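PDB 4N6E: putative thiosugar synthase from Amycolatopsis orientalis, which probably transfers sulfur from the thiocarboxylate of a ThiS-type carrier protein to a phosphorylated sugar, as its thiazole synthase relatives do. Local coordinates for residues Ile30-Ser35 and Val216-Val221; Ile52-Pro57 and Ile81-Phe86; Arg88-Ala93 and Leu111-Asp116; Ile143-Ala148 and Ala178-Leu183; Leu161-Ser166 and Val191-Gly196. All coordinates share one frame; numbering follows the deposited sequence.

Interaction 1 of 5, residues Ile30-Ser35 and Val216-Val221. With SO4 (sulfate ion), chain C.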
# COMPACT_ATOMS: atom_id res chain seq x y z
N ILE A 30 -2.70 12.35 18.29
CA ILE A 30 -3.96 13.07 18.29
C ILE A 30 -3.89 14.48 18.87
O ILE A 30 -4.93 15.10 19.12
CB ILE A 30 -5.05 12.23 19.00
CG1 ILE A 30 -4.58 11.78 20.39
CG2 ILE A 30 -5.41 11.00 18.17
CD1 ILE A 30 -5.66 11.20 21.28
N GLU A 31 -2.68 15.01 19.07
CA GLU A 31 -2.52 16.28 19.77
C GLU A 31 -2.84 17.53 18.93
O GLU A 31 -2.96 18.63 19.49
CB GLU A 31 -1.12 16.38 20.39
CG GLU A 31 -0.06 17.13 19.59
CD GLU A 31 0.45 16.38 18.39
OE1 GLU A 31 1.39 16.89 17.72
OE2 GLU A 31 -0.06 15.28 18.11
N GLN A 32 -2.98 17.37 17.62
CA GLN A 32 -3.25 18.48 16.70
C GLN A 32 -4.73 18.75 16.39
O GLN A 32 -5.06 19.82 15.91
CB GLN A 32 -2.52 18.28 15.38
CG GLN A 32 -1.03 18.02 15.54
CD GLN A 32 -0.30 18.05 14.21
OE1 GLN A 32 -0.55 18.92 13.38
NE2 GLN A 32 0.60 17.11 14.01
N TYR A 33 -5.61 17.79 16.63
CA TYR A 33 -7.03 18.00 16.39
C TYR A 33 -7.63 18.95 17.44
O TYR A 33 -7.18 19.00 18.58
CB TYR A 33 -7.78 16.67 16.40
CG TYR A 33 -7.26 15.68 15.39
CD1 TYR A 33 -7.55 15.81 14.03
CD2 TYR A 33 -6.46 14.61 15.79
CE1 TYR A 33 -7.06 14.90 13.10
CE2 TYR A 33 -5.96 13.70 14.87
CZ TYR A 33 -6.27 13.85 13.53
OH TYR A 33 -5.79 12.94 12.63
N ASP A 34 -8.63 19.72 17.04
CA ASP A 34 -9.38 20.53 18.01
C ASP A 34 -10.88 20.16 18.02
O ASP A 34 -11.69 20.88 18.60
CB ASP A 34 -9.18 22.02 17.74
CG ASP A 34 -9.51 22.38 16.31
OD1 ASP A 34 -10.39 21.71 15.72
OD2 ASP A 34 -8.89 23.33 15.78
N SER A 35 -11.22 19.04 17.39
CA SER A 35 -12.59 18.57 17.31
C SER A 35 -12.67 17.13 17.82
O SER A 35 -12.08 16.22 17.23
CB SER A 35 -13.08 18.66 15.85
OG SER A 35 -14.27 17.89 15.64
N VAL A 216 1.54 7.49 12.55
CA VAL A 216 1.26 8.59 11.67
C VAL A 216 0.63 9.68 12.50
O VAL A 216 0.05 9.42 13.55
CB VAL A 216 0.34 8.16 10.51
CG1 VAL A 216 0.87 6.88 9.87
CG2 VAL A 216 -1.09 7.94 10.98
N ASN A 217 0.74 10.91 12.04
CA ASN A 217 0.15 12.03 12.76
C ASN A 217 -0.27 13.14 11.80
O ASN A 217 -1.44 13.35 11.54
CB ASN A 217 1.15 12.55 13.78
CG ASN A 217 0.50 13.42 14.81
OD1 ASN A 217 -0.44 14.13 14.51
ND2 ASN A 217 0.98 13.34 16.04
N THR A 218 0.71 13.82 11.25
CA THR A 218 0.48 15.00 10.46
C THR A 218 -0.25 14.65 9.16
O THR A 218 -1.13 15.40 8.71
CB THR A 218 1.82 15.65 10.15
OG1 THR A 218 2.44 16.04 11.38
CG2 THR A 218 1.65 16.84 9.27
N ALA A 219 0.13 13.51 8.60
CA ALA A 219 -0.50 12.99 7.38
C ALA A 219 -2.03 12.94 7.43
O ALA A 219 -2.67 13.22 6.44
CB ALA A 219 0.05 11.60 7.06
N LEU A 220 -2.61 12.58 8.58
CA LEU A 220 -4.07 12.55 8.72
C LEU A 220 -4.62 13.95 8.97
O LEU A 220 -5.67 14.33 8.44
CB LEU A 220 -4.47 11.61 9.85
CG LEU A 220 -3.89 10.20 9.76
CD1 LEU A 220 -4.43 9.34 10.89
CD2 LEU A 220 -4.20 9.54 8.42
N VAL A 221 -3.89 14.73 9.75
CA VAL A 221 -4.33 16.08 10.08
C VAL A 221 -4.41 16.94 8.81
O VAL A 221 -5.27 17.81 8.70
CB VAL A 221 -3.40 16.74 11.12
CG1 VAL A 221 -3.88 18.15 11.49
CG2 VAL A 221 -3.31 15.88 12.36
S SO4 C . 4.55 13.17 11.79
O1 SO4 C . 3.67 12.04 11.45
O2 SO4 C . 5.57 12.73 12.76
O3 SO4 C . 5.25 13.64 10.58
O4 SO4 C . 3.77 14.28 12.38
O HOH W 1 -2.72 15.16 15.79
O HOH W 2 -3.47 12.22 13.38
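Gln32 reaches across to the start of helix 218-221 with its whole side chain. Its CB rests 3.9 Å from Val221 CG2; CG then passes beside Asn217 OD1. At the end of the chain the two amide atoms part company, OE1 lying against the methyl Val221 CG1 and NE2 making a weak hydrogen bond of 3.4 Å to Thr218 OG1. Asn217 is gripped from both ends of its amide: ND2 donates to Glu31 OE2 at 3.0 Å, almost straight (168°) and on the syn lone pair, with the carboxylate turned perpendicular to the amide, while OD1 accepts from a water that also accepts from the backbone N of Gln32. Replacing Asn217 with alanine is likely to leave Glu31 OE2 without its amide donor and the water less firmly held. Tyr33, with CG anti to its carbonyl carbon (chi1 -57°), offers one ring face to Val221 CG2, a CH-pi contact 4.2 Å from the centroid. A second water joins Tyr33 OH to Asn217 O. Thr218 N donates to sulfate O4 at 3.3 Å, and Ala169 and Gly196 complete the grip. A helix N-terminus facing a sulfate is consistent with the phosphate site of many TIM barrels.

Interaction 2 of 5, residues Ile52-Pro57 and Ile81-Phe86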
# COMPACT_ATOMS: atom_id res chain seq x y z
N ILE A 52 -3.36 7.89 23.06
CA ILE A 52 -2.14 8.56 23.48
C ILE A 52 -2.42 9.83 24.28
O ILE A 52 -3.06 10.80 23.82
CB ILE A 52 -1.26 8.93 22.27
CG1 ILE A 52 -0.92 7.66 21.47
CG2 ILE A 52 0.01 9.63 22.75
CD1 ILE A 52 -0.16 7.91 20.19
N THR A 53 -1.85 9.84 25.48
CA THR A 53 -2.19 10.81 26.49
C THR A 53 -0.93 11.51 27.01
O THR A 53 0.15 10.91 27.02
CB THR A 53 -2.99 10.10 27.60
OG1 THR A 53 -3.64 11.07 28.43
CG2 THR A 53 -2.12 9.22 28.45
N THR A 54 -1.06 12.77 27.42
CA THR A 54 0.10 13.49 27.97
C THR A 54 -0.29 14.67 28.85
O THR A 54 -1.46 14.88 29.17
CB THR A 54 1.02 13.99 26.81
OG1 THR A 54 2.26 14.50 27.34
CG2 THR A 54 0.33 15.06 25.97
N VAL A 55 0.71 15.44 29.26
CA VAL A 55 0.49 16.73 29.92
C VAL A 55 1.39 17.78 29.26
O VAL A 55 2.43 17.45 28.66
CB VAL A 55 0.71 16.67 31.45
CG1 VAL A 55 -0.36 15.80 32.12
CG2 VAL A 55 2.09 16.12 31.80
N ASP A 56 0.97 19.03 29.36
CA ASP A 56 1.59 20.15 28.65
C ASP A 56 1.93 21.25 29.66
O ASP A 56 1.26 22.29 29.70
CB ASP A 56 0.61 20.66 27.58
CG ASP A 56 1.30 21.42 26.44
OD1 ASP A 56 2.49 21.79 26.59
OD2 ASP A 56 0.63 21.65 25.39
N PRO A 57 2.95 21.02 30.49
CA PRO A 57 3.32 22.04 31.49
C PRO A 57 3.56 23.43 30.87
O PRO A 57 3.06 24.43 31.41
CB PRO A 57 4.62 21.49 32.10
CG PRO A 57 4.56 20.02 31.87
CD PRO A 57 3.81 19.83 30.58
N ILE A 81 -1.47 4.81 26.47
CA ILE A 81 -0.03 5.01 26.66
C ILE A 81 0.25 6.48 26.84
O ILE A 81 -0.50 7.32 26.37
CB ILE A 81 0.82 4.41 25.52
CG1 ILE A 81 0.69 5.22 24.24
CG2 ILE A 81 0.43 2.96 25.28
CD1 ILE A 81 1.53 4.68 23.09
N GLY A 82 1.32 6.77 27.56
CA GLY A 82 1.68 8.14 27.85
C GLY A 82 2.68 8.59 26.82
O GLY A 82 3.37 7.76 26.24
N THR A 83 2.76 9.89 26.58
CA THR A 83 3.89 10.39 25.82
C THR A 83 4.48 11.60 26.49
O THR A 83 3.77 12.31 27.19
CB THR A 83 3.53 10.73 24.37
OG1 THR A 83 4.71 11.11 23.68
CG2 THR A 83 2.55 11.88 24.30
N THR A 84 5.77 11.83 26.25
CA THR A 84 6.52 12.96 26.77
C THR A 84 6.96 13.86 25.63
O THR A 84 7.95 14.60 25.77
CB THR A 84 7.76 12.47 27.54
OG1 THR A 84 8.70 11.82 26.65
CG2 THR A 84 7.36 11.49 28.62
N SER A 85 6.24 13.83 24.51
CA SER A 85 6.64 14.56 23.29
C SER A 85 6.48 16.09 23.34
O SER A 85 7.05 16.77 22.49
CB SER A 85 5.92 14.02 22.04
OG SER A 85 4.49 14.08 22.13
N PHE A 86 5.74 16.65 24.30
CA PHE A 86 5.74 18.12 24.46
C PHE A 86 6.98 18.60 25.22
O PHE A 86 7.31 19.79 25.16
CB PHE A 86 4.50 18.66 25.19
CG PHE A 86 3.21 18.54 24.43
CD1 PHE A 86 3.14 18.81 23.06
CD2 PHE A 86 2.03 18.19 25.10
CE1 PHE A 86 1.92 18.70 22.38
CE2 PHE A 86 0.82 18.09 24.41
CZ PHE A 86 0.77 18.34 23.06
O HOH W 3 4.68 15.66 26.70
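Neighbouring parallel strands of a beta-alpha-beta unit meet here, Ile52 pairing with Ile81 and Thr53 with Gly82, and helix 66-72 makes the crossover. Thr53 N donates to Ile81 O at 3.0 Å, and Thr53 O receives Thr83 N at 2.8 Å, both nearly in line with the acceptor C=O. On the face of Ile52 and Ile81 the two isoleucines lie side by side, CG1 to CG1 at 4.0 Å, and Ile52 CG2 meets the methyl CG2 of Thr83. The strands belong to the TIM barrel, and their crossing of -48° reflects its strong twist. Past the paired residues they splay apart at their C-terminal ends, where side chains take over from the backbone. Thr54 OG1, anti to the backbone N (chi1 -170°), donates to Thr83 O at 2.7 Å and accepts from a water that also takes Phe86 N. Its other branch, CG2, comes to 3.4 Å from Phe86 CE2. Asp56, a calcium ligand, lays its carboxylate over one face of the Phe86 ring with the planes 15° apart, OD2 near the rim; the backbone N-H groups of Arg60 and Arg61 hold its two oxygens. Thr83 OG1 closes an ST turn by accepting from Ser85 N at 3.2 Å, and Ser85 OG bonds the C-terminal carboxylate of Gly90 of the ThiS/MoaD family chain.

Interaction 3 of 5, residues Arg88-Ala93 and Leu111-Asp116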
# COMPACT_ATOMS: atom_id res chain seq x y z
N ARG A 88 10.76 19.56 26.32
CA ARG A 88 11.95 20.02 25.57
C ARG A 88 13.29 19.81 26.30
O ARG A 88 14.34 20.24 25.81
CB ARG A 88 11.83 21.51 25.18
CG ARG A 88 10.63 21.84 24.30
CD ARG A 88 10.70 21.23 22.90
NE ARG A 88 9.42 20.65 22.47
CZ ARG A 88 9.21 20.02 21.31
NH1 ARG A 88 10.19 19.89 20.42
NH2 ARG A 88 8.00 19.53 21.04
N THR A 89 13.26 19.16 27.46
CA THR A 89 14.47 18.69 28.12
C THR A 89 14.28 17.27 28.58
O THR A 89 13.14 16.84 28.81
CB THR A 89 14.82 19.51 29.37
OG1 THR A 89 13.73 19.45 30.30
CG2 THR A 89 15.12 20.97 29.02
N LYS A 90 15.39 16.56 28.74
CA LYS A 90 15.36 15.23 29.33
C LYS A 90 14.69 15.24 30.72
O LYS A 90 13.91 14.34 31.06
CB LYS A 90 16.78 14.69 29.44
CG LYS A 90 16.86 13.24 29.86
CD LYS A 90 17.77 13.05 31.06
CE LYS A 90 19.23 13.15 30.69
NZ LYS A 90 20.12 13.11 31.88
N GLU A 91 14.97 16.28 31.51
CA GLU A 91 14.45 16.37 32.88
C GLU A 91 12.95 16.52 32.87
O GLU A 91 12.23 15.95 33.70
CB GLU A 91 15.09 17.53 33.64
CG GLU A 91 16.57 17.30 33.99
CD GLU A 91 17.58 17.64 32.88
OE1 GLU A 91 17.21 18.04 31.74
OE2 GLU A 91 18.79 17.48 33.16
N SER A 92 12.47 17.29 31.91
CA SER A 92 11.05 17.56 31.77
C SER A 92 10.28 16.34 31.26
O SER A 92 9.11 16.14 31.59
CB SER A 92 10.89 18.75 30.85
OG SER A 92 9.54 19.11 30.76
N ALA A 93 10.93 15.51 30.46
CA ALA A 93 10.29 14.31 29.96
C ALA A 93 10.06 13.34 31.11
O ALA A 93 8.94 12.82 31.28
CB ALA A 93 11.14 13.66 28.88
N LEU A 111 8.20 7.21 24.86
CA LEU A 111 9.24 8.08 25.42
C LEU A 111 9.92 8.95 24.36
O LEU A 111 10.54 8.45 23.42
CB LEU A 111 10.30 7.26 26.15
CG LEU A 111 11.58 7.98 26.59
CD1 LEU A 111 11.31 8.96 27.73
CD2 LEU A 111 12.63 6.97 27.01
N ASP A 112 9.79 10.26 24.55
CA ASP A 112 10.32 11.25 23.62
C ASP A 112 11.16 12.28 24.35
O ASP A 112 10.68 12.98 25.23
CB ASP A 112 9.19 11.93 22.91
CG ASP A 112 8.59 11.05 21.85
OD1 ASP A 112 9.15 10.98 20.73
OD2 ASP A 112 7.54 10.45 22.13
N VAL A 113 12.43 12.33 23.97
CA VAL A 113 13.33 13.33 24.43
C VAL A 113 13.87 14.01 23.17
O VAL A 113 14.66 13.44 22.42
CB VAL A 113 14.46 12.68 25.24
CG1 VAL A 113 15.45 13.73 25.75
CG2 VAL A 113 13.87 11.90 26.41
N ARG A 114 13.37 15.21 22.91
CA ARG A 114 13.82 16.03 21.79
C ARG A 114 14.18 17.37 22.37
O ARG A 114 13.62 17.76 23.40
CB ARG A 114 12.70 16.22 20.77
CG ARG A 114 11.60 15.19 20.83
CD ARG A 114 10.49 15.47 19.84
NE ARG A 114 9.74 14.25 19.56
CZ ARG A 114 8.61 14.19 18.86
NH1 ARG A 114 8.06 15.28 18.34
NH2 ARG A 114 8.02 13.00 18.69
N GLY A 115 15.09 18.07 21.71
CA GLY A 115 15.37 19.46 22.05
C GLY A 115 14.42 20.42 21.34
O GLY A 115 13.24 20.10 21.11
N ASP A 116 14.93 21.59 20.97
CA ASP A 116 14.10 22.61 20.30
C ASP A 116 14.02 22.39 18.80
O ASP A 116 13.26 23.08 18.12
CB ASP A 116 14.60 24.03 20.61
CG ASP A 116 14.51 24.37 22.10
OD1 ASP A 116 13.46 24.08 22.71
OD2 ASP A 116 15.50 24.90 22.65
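Arg88 and Gly115 bring their CA atoms to 4.9 Å, with Lys90 and Val113 next at 5.6 Å, so the lead-in to helix 90-104 runs close to the loop after strand 108-111 without a backbone hydrogen bond between them. The bridge is made instead by Arg88, whose chain bends at chi2 and chi3 and curls over the loop. Its CD touches Gly115 O, and NH1 donates to the same oxygen at 3.1 Å, close to the line of the C=O and 17° out of the guanidinium plane. The carboxylate of Asp116 flanks the aliphatic part, OD1 lying 3.9 Å from Arg88 CB. Further along, Val113 splits its methyls: CG1, trans to the main-chain nitrogen (chi1 -180°), meets Lys90 CA at 3.9 Å, and CG2 approaches Ala93 CB at 4.1 Å. Thr89 N-caps the helix, its OG1 accepting from Ser92 N. Arg114 NH2 forms a salt bridge to Asp112 OD1, an oxygen that Arg162 also holds. The guanidinium groups of Arg88 and Arg114 come within 5.0 Å, NH2 to NH1, and Asn118 accepts from both, weakly from Arg88. The Asp112 carboxylate probably offsets the charge of Arg114, whereas Gly115 O and Asn118 only bind N-H groups.

Interaction 4 of 5, residues Ile143-Ala148 and Ala178-Leu183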
# COMPACT_ATOMS: atom_id res chain seq x y z
N ILE A 143 13.91 7.03 18.45
CA ILE A 143 15.31 7.23 18.14
C ILE A 143 15.53 7.49 16.64
O ILE A 143 14.71 7.11 15.81
CB ILE A 143 16.15 5.99 18.56
CG1 ILE A 143 15.69 4.71 17.87
CG2 ILE A 143 16.08 5.78 20.04
CD1 ILE A 143 16.65 3.55 18.06
N LEU A 144 16.66 8.14 16.33
CA LEU A 144 17.23 8.12 14.99
C LEU A 144 17.87 6.75 14.78
O LEU A 144 18.24 6.10 15.76
CB LEU A 144 18.28 9.21 14.85
CG LEU A 144 17.79 10.62 15.20
CD1 LEU A 144 18.95 11.58 15.41
CD2 LEU A 144 16.88 11.12 14.09
N PRO A 145 17.95 6.27 13.53
CA PRO A 145 18.39 4.87 13.28
C PRO A 145 19.87 4.59 13.51
O PRO A 145 20.65 4.53 12.57
CB PRO A 145 17.99 4.61 11.82
CG PRO A 145 17.76 5.97 11.23
CD PRO A 145 17.24 6.81 12.36
N ASP A 146 20.24 4.42 14.77
CA ASP A 146 21.61 4.15 15.16
C ASP A 146 21.62 2.76 15.77
O ASP A 146 20.88 2.48 16.72
CB ASP A 146 22.07 5.20 16.17
CG ASP A 146 23.48 4.97 16.66
OD1 ASP A 146 24.41 5.11 15.86
OD2 ASP A 146 23.66 4.67 17.84
N LEU A 147 22.44 1.88 15.20
CA LEU A 147 22.55 0.52 15.68
C LEU A 147 22.91 0.43 17.16
O LEU A 147 22.26 -0.29 17.93
CB LEU A 147 23.58 -0.23 14.87
CG LEU A 147 23.05 -1.23 13.86
CD1 LEU A 147 24.22 -1.72 13.02
CD2 LEU A 147 22.36 -2.39 14.58
N ALA A 148 23.95 1.15 17.56
CA ALA A 148 24.40 1.14 18.94
C ALA A 148 23.29 1.55 19.88
O ALA A 148 23.06 0.88 20.90
CB ALA A 148 25.60 2.07 19.12
N ALA A 178 17.75 1.95 3.82
CA ALA A 178 18.70 0.85 4.03
C ALA A 178 19.12 0.79 5.50
O ALA A 178 19.31 -0.29 6.05
CB ALA A 178 19.93 1.02 3.14
N ALA A 179 19.28 1.96 6.11
CA ALA A 179 19.69 2.03 7.49
C ALA A 179 18.58 1.46 8.40
O ALA A 179 18.86 0.79 9.40
CB ALA A 179 20.01 3.47 7.85
N ILE A 180 17.33 1.70 8.00
CA ILE A 180 16.18 1.22 8.76
C ILE A 180 16.01 -0.28 8.55
O ILE A 180 15.67 -1.00 9.49
CB ILE A 180 14.91 2.04 8.44
CG1 ILE A 180 15.10 3.46 8.97
CG2 ILE A 180 13.68 1.40 9.08
CD1 ILE A 180 13.89 4.36 8.91
N ARG A 181 16.24 -0.74 7.34
CA ARG A 181 16.25 -2.19 7.08
C ARG A 181 17.29 -2.88 7.98
O ARG A 181 16.95 -3.80 8.72
CB ARG A 181 16.56 -2.49 5.62
CG ARG A 181 16.21 -3.93 5.22
CD ARG A 181 16.73 -4.30 3.83
NE ARG A 181 16.55 -3.22 2.86
CZ ARG A 181 15.44 -2.99 2.17
NH1 ARG A 181 14.36 -3.78 2.31
NH2 ARG A 181 15.39 -1.97 1.32
N GLU A 182 18.53 -2.38 7.92
CA GLU A 182 19.70 -2.93 8.62
C GLU A 182 19.46 -3.02 10.11
O GLU A 182 19.80 -4.02 10.74
CB GLU A 182 20.92 -2.05 8.35
CG GLU A 182 22.25 -2.52 8.94
CD GLU A 182 23.41 -1.53 8.72
OE1 GLU A 182 23.20 -0.33 8.36
OE2 GLU A 182 24.58 -1.95 8.94
N LEU A 183 18.84 -1.97 10.66
CA LEU A 183 18.48 -1.91 12.06
C LEU A 183 17.41 -2.93 12.43
O LEU A 183 17.53 -3.62 13.43
CB LEU A 183 18.01 -0.50 12.41
CG LEU A 183 17.69 -0.23 13.88
CD1 LEU A 183 17.88 1.24 14.22
CD2 LEU A 183 16.27 -0.64 14.25
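Pro145 sits at the centre of an inverse gamma turn and presses this tight bend of the chain against Ile180 and Leu183, in a contact with no hydrogen bond across it. The turn is closed by a weak bond of 2.8 Å from Asp146 N to Leu144 O. Leu183 does most of the touching, and with a single methyl: CD1 meets Pro145 CA at 3.8 Å, the ring carbon Pro145 CB at 4.1 Å, and Asp146 N at 4.0 Å. With chi1 at -176° its CG points away from the main-chain nitrogen, which carries that methyl out from helix 177-186 to the backbone of the turn rather than to the proline ring alone. One turn earlier on the helix, Ile180 CG1 lies 4.2 Å from Pro145 CB, so CB touches both aliphatic side chains. Nearer the surface Leu147 crosses Glu182 at about a right angle, CD1 coming to 4.1 Å from the carboxylate oxygen OE2; the extended glutamate thus borders the apolar patch. Asp146 N-caps helix 147-155, and its OD2 also bonds Thr149 OG1. The contact thereby joins the loop after strand 138-143 to the next helix but one on the barrel's outside: Ile143 pairs by backbone with strand 161-164, Val163 of that strand packs beneath Ile180 and Leu183, and Leu183 also touches Ala150 of helix 147-155.

Interaction 5 of 5, residues Leu161-Ser166 and Val191-Gly196. With SO4 (sulfate ion), chain C.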
# COMPACT_ATOMS: atom_id res chain seq x y z
N LEU A 161 10.93 -0.35 19.64
CA LEU A 161 11.55 0.92 19.28
C LEU A 161 10.76 1.66 18.21
O LEU A 161 10.21 1.05 17.29
CB LEU A 161 12.96 0.70 18.74
CG LEU A 161 13.86 -0.19 19.56
CD1 LEU A 161 15.19 -0.30 18.83
CD2 LEU A 161 14.04 0.32 20.98
N ARG A 162 10.71 2.98 18.35
CA ARG A 162 10.24 3.84 17.29
C ARG A 162 11.43 4.48 16.57
O ARG A 162 12.33 5.00 17.22
CB ARG A 162 9.29 4.89 17.86
CG ARG A 162 8.00 4.28 18.37
CD ARG A 162 7.52 5.06 19.56
NE ARG A 162 7.46 6.46 19.18
CZ ARG A 162 7.78 7.49 19.96
NH1 ARG A 162 8.20 7.32 21.21
NH2 ARG A 162 7.69 8.70 19.45
N VAL A 163 11.46 4.41 15.24
CA VAL A 163 12.65 4.86 14.52
C VAL A 163 12.20 5.85 13.48
O VAL A 163 11.21 5.61 12.78
CB VAL A 163 13.51 3.72 13.87
CG1 VAL A 163 13.80 2.59 14.86
CG2 VAL A 163 12.85 3.15 12.62
N MET A 164 12.96 6.95 13.40
CA MET A 164 12.57 8.09 12.58
C MET A 164 12.84 7.86 11.10
O MET A 164 13.96 7.62 10.70
CB MET A 164 13.29 9.37 13.04
CG MET A 164 12.66 10.63 12.46
SD MET A 164 13.28 12.19 13.12
CE MET A 164 11.78 13.13 13.27
N ALA A 165 11.78 7.95 10.29
CA ALA A 165 11.89 7.84 8.83
C ALA A 165 12.44 9.11 8.23
O ALA A 165 13.38 9.05 7.44
CB ALA A 165 10.53 7.54 8.22
N SER A 166 11.83 10.24 8.59
CA SER A 166 12.18 11.58 8.10
C SER A 166 11.66 12.64 9.09
O SER A 166 10.94 12.31 10.04
CB SER A 166 11.64 11.83 6.67
OG SER A 166 10.21 11.86 6.56
N VAL A 191 9.85 -3.01 15.76
CA VAL A 191 10.20 -1.66 15.36
C VAL A 191 9.01 -0.98 14.68
O VAL A 191 8.50 -1.48 13.68
CB VAL A 191 11.37 -1.67 14.37
CG1 VAL A 191 11.60 -0.27 13.80
CG2 VAL A 191 12.63 -2.17 15.05
N VAL A 192 8.61 0.16 15.24
CA VAL A 192 7.61 1.06 14.67
C VAL A 192 8.32 2.19 13.91
O VAL A 192 9.19 2.86 14.50
CB VAL A 192 6.80 1.73 15.81
CG1 VAL A 192 5.76 2.70 15.28
CG2 VAL A 192 6.20 0.67 16.74
N VAL A 193 7.96 2.41 12.64
CA VAL A 193 8.50 3.52 11.86
C VAL A 193 7.60 4.75 12.06
O VAL A 193 6.39 4.64 12.07
CB VAL A 193 8.61 3.17 10.37
CG1 VAL A 193 8.86 4.42 9.54
CG2 VAL A 193 9.74 2.18 10.13
N GLU A 194 8.20 5.91 12.19
CA GLU A 194 7.48 7.09 12.65
C GLU A 194 8.25 8.35 12.28
O GLU A 194 9.48 8.36 12.31
CB GLU A 194 7.29 7.00 14.16
CG GLU A 194 6.96 8.31 14.86
CD GLU A 194 6.63 8.13 16.33
OE1 GLU A 194 6.42 9.16 17.02
OE2 GLU A 194 6.56 6.97 16.81
N GLY A 195 7.54 9.42 11.94
CA GLY A 195 8.16 10.67 11.56
C GLY A 195 8.21 10.89 10.06
O GLY A 195 8.90 10.16 9.33
N GLY A 196 7.50 11.91 9.59
CA GLY A 196 7.56 12.31 8.18
C GLY A 196 6.71 11.48 7.24
O GLY A 196 6.77 11.66 6.02
S SO4 C . 4.55 13.17 11.79
O1 SO4 C . 3.67 12.04 11.45
O2 SO4 C . 5.57 12.73 12.76
O3 SO4 C . 5.25 13.64 10.58
O4 SO4 C . 3.77 14.28 12.38
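Arg162 grips the carboxylate of Glu194 side-on with two nitrogens, NE to OE2 at 2.6 Å and NH2 to OE1 at 2.8 Å. Both oxygens lie close to the guanidinium plane, yet the carboxylate is turned 32° from it, and OE1 is met from above its own plane. The glutamate chain is extended, while the arginine bends at chi2 and chi3 to bring its edge round. NH2 also bridges to Asp112, and NH1 bonds Leu140 O. A leucine in place of Arg162 would probably leave the buried carboxylates of Glu194 and Asp112 without this shared cation. Arg162 and Glu194 lie on strands 161-164 and 191-194, consecutive parallel strands of the TIM barrel linked through helix 177-186. Their ladder includes Val192 N to Leu161 O at 2.7 Å and Val163 N to Val192 O at 2.8 Å, and beyond the strands Ser166 N still reaches Gly195 O at 3.0 Å, from above the carbonyl plane. Gly196 N donates to sulfate O3 at 3.0 Å, placing this strand end in the anion site, and a CB on Gly196 would run into Ser166 OG, whose main partner is Gly173 O. On the face away from the salt bridge, Val191 CG1, swung away from its own nitrogen (chi1 172°), fits against both methyls of Val163, and Val193 CG1 meets Ala165 CB at 3.8 Å beside it. Ile184 of helix 177-186 packs onto Val191.

Overall arrangement
Interactions 1, 2 and 5 are buried, 3 and 4 only partly. Interactions 2 and 5 both pair neighbouring strands of the one barrel sheet, but the first turns to threonines and an aromatic ring, while the second centres on a buried salt bridge. Interactions 1 and 2 both border the carrier protein. Interactions 1 and 5 share the sulfate, one through a helix start, the other through a glycine loop. Interaction 3 touches interaction 2 through Thr84 and interaction 5 through a salt bridge. Interaction 4 is almost wholly apolar and, with centres 10 Å apart, backs onto interaction 5 from outside the barrel. Interactions 1 and 4 lie on opposite sides of the chain's centre.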